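Local coordinates for protein putative Nitroreductase (Anabaena variabilis ATCC 29413, PDB 3EO7) that binds flavin mononucleotide and, as a member of the nitroreductase family, probably catalyses FMN-dependent oxidation or reduction, at residues 7-12 with 271-276; 78-83 with 330-335; 385-390 with 416-421. All coordinates share one frame; numbering follows the deposited sequence.

Interaction 1 of 3, residues 7-12 with 271-276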
loop_
_atom_site.group_PDB
_atom_site.type_symbol
_atom_site.label_atom_id
_atom_site.label_comp_id
_atom_site.label_asym_id
_atom_site.label_seq_id
_atom_site.Cartn_x
_atom_site.Cartn_y
_atom_site.Cartn_z
ATOM N N GLN A 7 20.023 -4.017 18.527
ATOM C CA GLN A 7 18.919 -3.703 17.631
ATOM C C GLN A 7 19.301 -2.499 16.754
ATOM O O GLN A 7 20.058 -1.628 17.186
ATOM C CB GLN A 7 17.660 -3.333 18.420
ATOM C CG GLN A 7 16.951 -4.481 19.114
ATOM C CD GLN A 7 15.486 -4.156 19.435
ATOM O OE1 GLN A 7 15.115 -2.995 19.650
ATOM N NE2 GLN A 7 14.645 -5.193 19.446
ATOM N N SER A 8 18.771 -2.454 15.541
ATOM C CA SER A 8 18.961 -1.285 14.702
ATOM C C SER A 8 17.718 -0.405 14.906
ATOM O O SER A 8 16.724 -0.827 15.527
ATOM C CB SER A 8 19.159 -1.663 13.232
ATOM O OG SER A 8 17.970 -2.201 12.717
ATOM N N ILE A 9 17.759 0.795 14.332
ATOM C CA ILE A 9 16.704 1.778 14.556
ATOM C C ILE A 9 15.329 1.298 14.083
ATOM O O ILE A 9 14.344 1.600 14.729
ATOM C CB ILE A 9 17.097 3.196 13.991
ATOM C CG1 ILE A 9 16.066 4.277 14.416
ATOM C CG2 ILE A 9 17.287 3.124 12.484
ATOM C CD1 ILE A 9 15.923 4.513 15.927
ATOM N N ALA A 10 15.242 0.522 13.000
ATOM C CA ALA A 10 13.929 0.000 12.562
ATOM C C ALA A 10 13.311 -0.964 13.600
ATOM O O ALA A 10 12.097 -0.945 13.835
ATOM C CB ALA A 10 14.043 -0.663 11.209
ATOM N N GLN A 11 14.147 -1.811 14.208
ATOM C CA GLN A 11 13.680 -2.700 15.285
ATOM C C GLN A 11 13.213 -1.905 16.505
ATOM O O GLN A 11 12.154 -2.195 17.082
ATOM C CB GLN A 11 14.763 -3.696 15.674
ATOM C CG GLN A 11 15.093 -4.680 14.568
ATOM C CD GLN A 11 16.288 -5.505 14.918
ATOM O OE1 GLN A 11 17.425 -5.016 14.961
ATOM N NE2 GLN A 11 16.047 -6.774 15.181
ATOM N N HIS A 12 13.951 -0.855 16.853
ATOM C CA HIS A 12 13.606 0.005 17.991
ATOM C C HIS A 12 12.279 0.723 17.715
ATOM O O HIS A 12 11.389 0.759 18.577
ATOM C CB HIS A 12 14.748 1.003 18.228
ATOM C CG HIS A 12 14.532 1.941 19.375
ATOM N ND1 HIS A 12 14.519 1.509 20.689
ATOM C CD2 HIS A 12 14.400 3.292 19.417
ATOM C CE1 HIS A 12 14.341 2.551 21.483
ATOM N NE2 HIS A 12 14.289 3.642 20.742
ATOM N N LEU A 271 9.169 9.428 14.954
ATOM C CA LEU A 271 8.727 9.304 13.559
ATOM C C LEU A 271 9.660 10.077 12.606
ATOM O O LEU A 271 10.168 9.505 11.641
ATOM C CB LEU A 271 7.299 9.849 13.385
ATOM C CG LEU A 271 6.698 9.642 11.980
ATOM C CD1 LEU A 271 5.179 9.538 12.050
ATOM C CD2 LEU A 271 7.116 10.727 10.993
ATOM N N LYS A 272 9.910 11.357 12.874
ATOM C CA LYS A 272 10.752 12.134 11.956
ATOM C C LYS A 272 12.206 11.673 12.016
ATOM O O LYS A 272 12.885 11.605 10.973
ATOM C CB LYS A 272 10.613 13.643 12.160
ATOM C CG LYS A 272 9.221 14.135 11.783
ATOM C CD LYS A 272 9.113 15.664 11.803
ATOM C CE LYS A 272 7.678 16.139 11.626
ATOM N NZ LYS A 272 7.570 17.583 11.480
ATOM N N TYR A 273 12.679 11.366 13.226
ATOM C CA TYR A 273 13.999 10.795 13.367
ATOM C C TYR A 273 14.098 9.561 12.449
ATOM O O TYR A 273 15.028 9.429 11.634
ATOM C CB TYR A 273 14.300 10.424 14.822
ATOM C CG TYR A 273 15.702 9.854 14.975
ATOM C CD1 TYR A 273 15.946 8.498 14.794
ATOM C CD2 TYR A 273 16.776 10.676 15.306
ATOM C CE1 TYR A 273 17.217 7.985 14.893
ATOM C CE2 TYR A 273 18.039 10.157 15.435
ATOM C CZ TYR A 273 18.266 8.795 15.191
ATOM O OH TYR A 273 19.533 8.262 15.323
ATOM N N PHE A 274 13.116 8.665 12.546
ATOM C CA PHE A 274 13.174 7.427 11.778
ATOM C C PHE A 274 13.158 7.669 10.258
ATOM O O PHE A 274 13.970 7.070 9.525
ATOM C CB PHE A 274 12.061 6.492 12.213
ATOM C CG PHE A 274 12.138 5.133 11.601
ATOM C CD1 PHE A 274 13.303 4.389 11.643
ATOM C CD2 PHE A 274 11.007 4.557 11.047
ATOM C CE1 PHE A 274 13.358 3.102 11.078
ATOM C CE2 PHE A 274 11.053 3.260 10.518
ATOM C CZ PHE A 274 12.240 2.553 10.511
ATOM N N HIS A 275 12.326 8.588 9.811
ATOM C CA HIS A 275 12.268 8.883 8.379
ATOM C C HIS A 275 13.604 9.449 7.893
ATOM O O HIS A 275 14.104 9.051 6.851
ATOM C CB HIS A 275 11.152 9.853 8.012
ATOM C CG HIS A 275 11.029 10.045 6.543
ATOM N ND1 HIS A 275 10.468 9.087 5.720
ATOM C CD2 HIS A 275 11.495 11.026 5.729
ATOM C CE1 HIS A 275 10.587 9.485 4.460
ATOM N NE2 HIS A 275 11.176 10.671 4.443
ATOM N N HIS A 276 14.203 10.347 8.671
ATOM C CA HIS A 276 15.471 10.925 8.276
ATOM C C HIS A 276 16.671 10.019 8.501
ATOM O O HIS A 276 17.765 10.332 8.040
ATOM C CB HIS A 276 15.681 12.264 8.960
ATOM C CG HIS A 276 14.836 13.345 8.375
ATOM N ND1 HIS A 276 15.368 14.366 7.603
ATOM C CD2 HIS A 276 13.496 13.535 8.390
ATOM C CE1 HIS A 276 14.386 15.162 7.208
ATOM N NE2 HIS A 276 13.235 14.668 7.648
#
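Asp-450 OD1 is gripped twice at the start of helix 9-16, by Ala-10 N and by Ser-8 OG, two bonds that would help hold the first helical turn, from which Ile-9 and Ala-10 meet Phe-274. This is a helix-helix contact between that first turn and helix 270-276. Only the Gln-11 half of a capping box forms: Ser-8, at the N-cap, makes no capping bond with its side chain, while Ser-8 N donates to Gln-11 OE1 at 3.0 Å. That bond is nearly straight at the hydrogen (164°), with the donor tilted 19° from the plane of the Gln-11 carbonyl.

Across the contact everything is apolar, and 178 Å² is buried in all. Ile-9 brings the longer side chain. Its CG1 extends opposite the backbone N (chi1 -172°), which carries the branch to both aromatic rings: CG1 is 3.9 Å from Phe-274 CD1 and also lies in the plane of the Tyr-273 ring, at its edge. Ile-9 CD1 reaches Tyr-273 CE1 at 3.8 Å, the two side chains crossing at a slant. Beyond the ring, Tyr-273 OH is hydrogen-bonded to Glu-259, so Glu-259 is bonded to both helices, to Tyr-273 by its side chain and to Ile-9 by its backbone. Phe-274 runs antiparallel to the Ile-9 side chain and ends over the next residue along helix 9-16. Phe-274 CZ is 3.8 Å from Ala-10 CB, and Phe-274 CE1 comes closer still to the main chain, 3.5 Å from Ala-10 CA.

Interaction 2 of 3, residues 78-83 with 330-335; sequences LFRSYG and TMHKRR. With FMN (flavin mononucleotide), chain B.
The FMN phosphate site is built in part by Arg-334 and Arg-335, just after helix 325-333; in its last turn before them, that helix meets helix 66-82, Met-331 and His-332 facing Phe-79 and Arg-80. Arg-80 NH1 approaches His-332 CB at 3.8 Å, with the guanidinium and imidazole planes 67° apart, which rules out a parallel stack. A bend at chi2 (-85°) swings the Arg-80 chain toward His-332, while its NE forms a salt bridge with Glu-328, one turn earlier on that same helix. Water 1 sits at the edges of both the guanidinium and the imidazole, in their planes; it accepts from Arg-80 NH1 at 2.9 Å and has only weak bonds to His-332 ND1 and Phe-79 O. Phe-79 CE2 adds an oblique contact to His-332 ND1 at 3.9 Å. On the buried side the selenomethionine Met-331 places CE 3.5 Å from Arg-80 O.

Helix 325-333 leads straight into the Arg-Arg-Ser sequence, whose two arginines hold the flavin phosphate, as in other nitroreductase-family proteins. Arg-334 makes a forked grip, NH1 on FMN O1P at 3.0 Å and NH2 on O3P. Arg-335 makes another, with NE on FMN O2P at 2.8 Å and NH2 on O3P at 2.7 Å, the latter nearly straight (171°). O3P therefore receives both arginines, and Ser-336 OG also bonds the cofactor. Behind this first shell, Ala-99 O holds Arg-334 NE and Thr-85 OG1 holds Arg-335 NH1.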
loop_
_atom_site.group_PDB
_atom_site.type_symbol
_atom_site.label_atom_id
_atom_site.label_comp_id
_atom_site.label_asym_id
_atom_site.label_seq_id
_atom_site.Cartn_x
_atom_site.Cartn_y
_atom_site.Cartn_z
ATOM N N LEU A 78 -5.380 8.498 -12.750
ATOM C CA LEU A 78 -5.293 9.236 -11.490
ATOM C C LEU A 78 -6.563 9.079 -10.673
ATOM O O LEU A 78 -6.511 8.860 -9.450
ATOM C CB LEU A 78 -4.946 10.682 -11.736
ATOM C CG LEU A 78 -3.507 10.999 -12.199
ATOM C CD1 LEU A 78 -3.401 12.441 -12.735
ATOM C CD2 LEU A 78 -2.555 10.740 -11.029
ATOM N N PHE A 79 -7.704 9.153 -11.344
ATOM C CA PHE A 79 -8.987 9.074 -10.632
ATOM C C PHE A 79 -9.224 7.724 -9.962
ATOM O O PHE A 79 -9.720 7.640 -8.829
ATOM C CB PHE A 79 -10.145 9.423 -11.551
ATOM C CG PHE A 79 -11.427 9.558 -10.810
ATOM C CD1 PHE A 79 -11.612 10.645 -9.940
ATOM C CD2 PHE A 79 -12.400 8.577 -10.889
ATOM C CE1 PHE A 79 -12.764 10.763 -9.198
ATOM C CE2 PHE A 79 -13.574 8.696 -10.149
ATOM C CZ PHE A 79 -13.745 9.784 -9.297
ATOM N N ARG A 80 -8.884 6.649 -10.666
ATOM C CA ARG A 80 -9.087 5.318 -10.132
ATOM C C ARG A 80 -8.041 5.052 -9.049
ATOM O O ARG A 80 -8.247 4.199 -8.205
ATOM C CB ARG A 80 -8.988 4.264 -11.233
ATOM C CG ARG A 80 -10.083 4.318 -12.327
ATOM C CD ARG A 80 -11.330 3.576 -11.922
ATOM N NE ARG A 80 -12.407 3.748 -12.911
ATOM C CZ ARG A 80 -13.516 4.484 -12.749
ATOM N NH1 ARG A 80 -13.780 5.151 -11.624
ATOM N NH2 ARG A 80 -14.407 4.533 -13.739
ATOM N N SER A 81 -6.916 5.775 -9.076
ATOM C CA SER A 81 -5.856 5.591 -8.080
ATOM C C SER A 81 -6.132 6.312 -6.748
ATOM O O SER A 81 -5.927 5.736 -5.683
ATOM C CB SER A 81 -4.496 6.076 -8.593
ATOM O OG SER A 81 -4.028 5.247 -9.636
ATOM N N TYR A 82 -6.524 7.582 -6.816
ATOM C CA TYR A 82 -6.621 8.404 -5.601
ATOM C C TYR A 82 -7.717 9.449 -5.653
ATOM O O TYR A 82 -7.696 10.427 -4.899
ATOM C CB TYR A 82 -5.264 9.046 -5.353
ATOM C CG TYR A 82 -4.904 9.392 -3.931
ATOM C CD1 TYR A 82 -5.161 8.494 -2.889
ATOM C CD2 TYR A 82 -4.296 10.596 -3.617
ATOM C CE1 TYR A 82 -4.797 8.788 -1.564
ATOM C CE2 TYR A 82 -3.936 10.897 -2.314
ATOM C CZ TYR A 82 -4.193 9.984 -1.276
ATOM O OH TYR A 82 -3.825 10.282 0.031
ATOM N N GLY A 83 -8.722 9.192 -6.477
ATOM C CA GLY A 83 -9.819 10.115 -6.619
ATOM C C GLY A 83 -10.759 10.025 -5.443
ATOM O O GLY A 83 -10.754 9.028 -4.702
ATOM N N THR A 330 -15.688 -1.823 -9.286
ATOM C CA THR A 330 -15.256 -2.222 -7.962
ATOM C C THR A 330 -14.301 -1.193 -7.328
ATOM O O THR A 330 -14.483 -0.823 -6.166
ATOM C CB THR A 330 -14.662 -3.640 -7.990
ATOM O OG1 THR A 330 -15.739 -4.585 -8.190
ATOM C CG2 THR A 330 -13.929 -3.935 -6.713
HETATM N N MSE A 331 -13.353 -0.684 -8.106
HETATM C CA MSE A 331 -12.432 0.316 -7.602
HETATM C C MSE A 331 -13.190 1.567 -7.212
HETATM O O MSE A 331 -12.900 2.197 -6.196
HETATM C CB MSE A 331 -11.356 0.632 -8.626
HETATM C CG MSE A 331 -10.403 -0.528 -8.816
HETATM SE SE MSE A 331 -8.971 -0.137 -10.063
HETATM C CE MSE A 331 -7.765 0.843 -8.853
ATOM N N HIS A 332 -14.209 1.910 -7.990
ATOM C CA HIS A 332 -14.966 3.103 -7.675
ATOM C C HIS A 332 -15.846 2.958 -6.426
ATOM O O HIS A 332 -15.943 3.896 -5.638
ATOM C CB HIS A 332 -15.804 3.554 -8.885
ATOM C CG HIS A 332 -16.562 4.818 -8.631
ATOM N ND1 HIS A 332 -15.948 6.053 -8.582
ATOM C CD2 HIS A 332 -17.877 5.038 -8.400
ATOM C CE1 HIS A 332 -16.855 6.979 -8.322
ATOM N NE2 HIS A 332 -18.031 6.389 -8.201
ATOM N N LYS A 333 -16.461 1.792 -6.233
ATOM C CA LYS A 333 -17.422 1.582 -5.132
ATOM C C LYS A 333 -16.813 1.068 -3.833
ATOM O O LYS A 333 -17.476 1.054 -2.792
ATOM C CB LYS A 333 -18.540 0.637 -5.570
ATOM C CG LYS A 333 -18.175 -0.805 -5.664
ATOM C CD LYS A 333 -19.383 -1.625 -6.157
ATOM C CE LYS A 333 -19.050 -3.115 -6.273
ATOM N NZ LYS A 333 -20.217 -3.902 -6.805
ATOM N N ARG A 334 -15.548 0.654 -3.903
ATOM C CA ARG A 334 -14.868 0.004 -2.789
ATOM C C ARG A 334 -14.915 0.846 -1.536
ATOM O O ARG A 334 -14.521 2.010 -1.551
ATOM C CB ARG A 334 -13.404 -0.233 -3.147
ATOM C CG ARG A 334 -12.601 -0.889 -1.993
ATOM C CD ARG A 334 -11.178 -0.379 -1.889
ATOM N NE ARG A 334 -11.116 1.077 -1.660
ATOM C CZ ARG A 334 -11.356 1.687 -0.516
ATOM N NH1 ARG A 334 -11.643 1.002 0.575
ATOM N NH2 ARG A 334 -11.257 3.002 -0.468
ATOM N N ARG A 335 -15.394 0.248 -0.452
ATOM C CA ARG A 335 -15.378 0.859 0.876
ATOM C C ARG A 335 -14.886 -0.186 1.874
ATOM O O ARG A 335 -15.071 -1.393 1.656
ATOM C CB ARG A 335 -16.790 1.259 1.291
ATOM C CG ARG A 335 -17.463 2.313 0.417
ATOM C CD ARG A 335 -17.175 3.730 0.862
ATOM N NE ARG A 335 -15.782 4.157 0.695
ATOM C CZ ARG A 335 -15.303 4.725 -0.405
ATOM N NH1 ARG A 335 -16.078 4.950 -1.452
ATOM N NH2 ARG A 335 -14.038 5.135 -0.443
HETATM N N1 FMN B . -10.911 0.423 9.745
HETATM C C2 FMN B . -11.314 0.007 11.003
HETATM O O2 FMN B . -12.501 -0.023 11.307
HETATM N N3 FMN B . -10.434 -0.361 11.986
HETATM C C4 FMN B . -9.084 -0.305 11.804
HETATM O O4 FMN B . -8.346 -0.825 12.661
HETATM C C4A FMN B . -8.633 0.104 10.550
HETATM N N5 FMN B . -7.278 0.233 10.317
HETATM C C5A FMN B . -6.823 0.558 9.024
HETATM C C6 FMN B . -5.467 0.585 8.715
HETATM C C7 FMN B . -5.014 0.929 7.443
HETATM C C7M FMN B . -3.519 0.830 7.102
HETATM C C8 FMN B . -5.928 1.251 6.447
HETATM C C8M FMN B . -5.513 1.442 5.003
HETATM C C9 FMN B . -7.307 1.226 6.728
HETATM C C9A FMN B . -7.751 0.878 8.016
HETATM N N10 FMN B . -9.110 0.860 8.304
HETATM C C10 FMN B . -9.548 0.466 9.540
HETATM C "C1'" FMN B . -10.133 1.430 7.342
HETATM C "C2'" FMN B . -10.163 2.945 7.323
HETATM O "O2'" FMN B . -10.909 3.430 8.462
HETATM C "C3'" FMN B . -10.778 3.417 6.008
HETATM O "O3'" FMN B . -9.912 3.088 4.917
HETATM C "C4'" FMN B . -11.141 4.914 5.988
HETATM O "O4'" FMN B . -12.145 5.217 6.997
HETATM C "C5'" FMN B . -11.643 5.312 4.613
HETATM O "O5'" FMN B . -12.767 4.570 4.225
HETATM P P FMN B . -12.784 3.692 2.909
HETATM O O1P FMN B . -11.744 2.588 3.073
HETATM O O2P FMN B . -14.202 3.138 2.835
HETATM O O3P FMN B . -12.475 4.551 1.719
HETATM O O HOH W 1 -12.658 5.873 -9.051
#

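Interaction 3 of 3, residues 385-390 with 416-421; sequences AVCGVQ and RELHFL
Leu-418 reaches from helix 415-421 with its forked end over two side chains, those of Ala-385 in strand 381-390 and Cys-387 where that strand breaks. Its CG, opposite the carbonyl carbon (chi1 -71°), is directed to the strand, and chi2 (162°) turns the fork so that both methyls face it. Ala-385 CB meets the fork almost evenly, 3.9 Å from Leu-418 CD1 and 4.0 Å from Leu-418 CD2. Cys-387, two residues further on and aimed at the same helix, uses SG alone: it lies 3.5 Å from Leu-418 CD1, so that one methyl bridges the pair while CD2 touches only the alanine of the two. Val-386, between them, points its CB away. The backbones come nearest at Ala-385 CA and Leu-418 CA, 8.5 Å apart.

The contact is helix-on-sheet packing of the alpha+beta nitroreductase fold. Leu-418 also touches Val-434 and Phe-436 of strand 433-439, which pairs antiparallel with strand 381-390, so the leucine spans adjacent strands. Helix 486-493 lies alongside: its Leu-493 meets Ala-385, and its Val-489 and Gln-488 meet Leu-421.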
loop_
_atom_site.group_PDB
_atom_site.type_symbol
_atom_site.label_atom_id
_atom_site.label_comp_id
_atom_site.label_asym_id
_atom_site.label_seq_id
_atom_site.Cartn_x
_atom_site.Cartn_y
_atom_site.Cartn_z
ATOM N N ALA A 385 -5.945 -16.666 9.954
ATOM C CA ALA A 385 -6.816 -17.195 10.996
ATOM C C ALA A 385 -8.184 -17.395 10.342
ATOM O O ALA A 385 -8.809 -16.442 9.859
ATOM C CB ALA A 385 -6.916 -16.244 12.197
ATOM N N VAL A 386 -8.661 -18.634 10.340
ATOM C CA VAL A 386 -9.944 -18.978 9.745
ATOM C C VAL A 386 -10.941 -19.289 10.846
ATOM O O VAL A 386 -10.692 -20.177 11.666
ATOM C CB VAL A 386 -9.770 -20.214 8.811
ATOM C CG1 VAL A 386 -11.095 -20.745 8.323
ATOM C CG2 VAL A 386 -8.778 -19.872 7.633
ATOM N N CYS A 387 -12.054 -18.554 10.884
ATOM C CA CYS A 387 -13.103 -18.796 11.855
ATOM C C CYS A 387 -14.398 -19.242 11.237
ATOM O O CYS A 387 -15.162 -19.933 11.893
ATOM C CB CYS A 387 -13.384 -17.546 12.675
ATOM S SG CYS A 387 -11.919 -17.054 13.623
ATOM N N GLY A 388 -14.653 -18.833 10.000
ATOM C CA GLY A 388 -15.892 -19.166 9.310
ATOM C C GLY A 388 -15.761 -19.304 7.820
ATOM O O GLY A 388 -16.258 -18.479 7.079
ATOM N N VAL A 389 -15.074 -20.345 7.365
ATOM C CA VAL A 389 -14.924 -20.618 5.951
ATOM C C VAL A 389 -15.464 -22.010 5.759
ATOM O O VAL A 389 -14.929 -22.987 6.311
ATOM C CB VAL A 389 -13.477 -20.468 5.446
ATOM C CG1 VAL A 389 -13.387 -20.914 3.960
ATOM C CG2 VAL A 389 -12.997 -19.036 5.643
ATOM N N GLN A 390 -16.577 -22.141 5.041
ATOM C CA GLN A 390 -17.143 -23.478 4.915
ATOM C C GLN A 390 -16.161 -24.370 4.182
ATOM O O GLN A 390 -15.485 -23.964 3.243
ATOM C CB GLN A 390 -18.530 -23.525 4.282
ATOM C CG GLN A 390 -18.605 -23.106 2.866
ATOM C CD GLN A 390 -19.757 -23.788 2.136
ATOM O OE1 GLN A 390 -20.738 -24.220 2.752
ATOM N NE2 GLN A 390 -19.634 -23.886 0.825
ATOM N N ARG A 416 -12.795 -15.075 19.767
ATOM C CA ARG A 416 -12.605 -14.279 20.999
ATOM C C ARG A 416 -11.235 -13.638 21.038
ATOM O O ARG A 416 -11.076 -12.463 21.369
ATOM C CB ARG A 416 -12.806 -15.175 22.226
ATOM C CG ARG A 416 -12.791 -14.459 23.543
ATOM C CD ARG A 416 -12.891 -15.450 24.732
ATOM N NE ARG A 416 -11.833 -16.472 24.641
ATOM C CZ ARG A 416 -10.552 -16.312 24.996
ATOM N NH1 ARG A 416 -10.103 -15.161 25.488
ATOM N NH2 ARG A 416 -9.705 -17.327 24.842
ATOM N N GLU A 417 -10.246 -14.434 20.660
ATOM C CA GLU A 417 -8.880 -13.997 20.603
ATOM C C GLU A 417 -8.673 -12.875 19.607
ATOM O O GLU A 417 -8.053 -11.876 19.931
ATOM C CB GLU A 417 -7.968 -15.162 20.231
ATOM C CG GLU A 417 -7.845 -16.236 21.307
ATOM C CD GLU A 417 -8.987 -17.264 21.432
ATOM O OE1 GLU A 417 -10.049 -17.276 20.741
ATOM O OE2 GLU A 417 -8.789 -18.108 22.325
ATOM N N LEU A 418 -9.214 -13.040 18.405
ATOM C CA LEU A 418 -9.046 -12.053 17.329
ATOM C C LEU A 418 -9.733 -10.739 17.706
ATOM O O LEU A 418 -9.252 -9.658 17.414
ATOM C CB LEU A 418 -9.589 -12.610 16.025
ATOM C CG LEU A 418 -8.775 -13.745 15.358
ATOM C CD1 LEU A 418 -9.668 -14.465 14.349
ATOM C CD2 LEU A 418 -7.451 -13.189 14.758
ATOM N N HIS A 419 -10.851 -10.847 18.401
ATOM C CA HIS A 419 -11.565 -9.696 18.902
ATOM C C HIS A 419 -10.604 -8.867 19.772
ATOM O O HIS A 419 -10.469 -7.656 19.568
ATOM C CB HIS A 419 -12.773 -10.204 19.688
ATOM C CG HIS A 419 -13.710 -9.142 20.138
ATOM N ND1 HIS A 419 -14.694 -9.392 21.076
ATOM C CD2 HIS A 419 -13.844 -7.851 19.781
ATOM C CE1 HIS A 419 -15.383 -8.285 21.283
ATOM N NE2 HIS A 419 -14.886 -7.333 20.516
ATOM N N PHE A 420 -9.930 -9.531 20.709
ATOM C CA PHE A 420 -8.946 -8.894 21.582
ATOM C C PHE A 420 -7.744 -8.365 20.816
ATOM O O PHE A 420 -7.369 -7.197 20.960
ATOM C CB PHE A 420 -8.501 -9.889 22.651
ATOM C CG PHE A 420 -7.328 -9.430 23.505
ATOM C CD1 PHE A 420 -7.506 -8.543 24.543
ATOM C CD2 PHE A 420 -6.064 -9.974 23.296
ATOM C CE1 PHE A 420 -6.430 -8.163 25.318
ATOM C CE2 PHE A 420 -4.998 -9.608 24.078
ATOM C CZ PHE A 420 -5.184 -8.708 25.080
ATOM N N LEU A 421 -7.155 -9.231 19.984
ATOM C CA LEU A 421 -5.964 -8.878 19.238
ATOM C C LEU A 421 -6.130 -7.625 18.360
ATOM O O LEU A 421 -5.176 -6.855 18.224
ATOM C CB LEU A 421 -5.435 -10.047 18.389
ATOM C CG LEU A 421 -4.910 -11.265 19.183
ATOM C CD1 LEU A 421 -4.655 -12.411 18.214
ATOM C CD2 LEU A 421 -3.664 -10.930 20.027
#

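Interactions 1 and 2 interlock along the chain, since their segments alternate (7-12, 78-83, 271-276, 330-335), whereas interaction 3 follows both and spans a short local stretch. Centres lie 33 Å (1 and 2), 32 Å (1 and 3) and 29 Å (2 and 3) apart, and interactions 1 and 2 fall on opposite sides of the chain's centre. Helix 181-202 touches Leu-271 in the first and Arg-80, Ser-81 and Met-331 in the second. Both join the N-terminal part to the middle of the chain, while interaction 3 works within the later nitroreductase-family region. Of the three, only interaction 2 contains FMN-binding residues; interactions 1 (helix-helix) and 3 (helix-sheet) lie away from the flavin, the Leu-418 side chain about 12 Å from it.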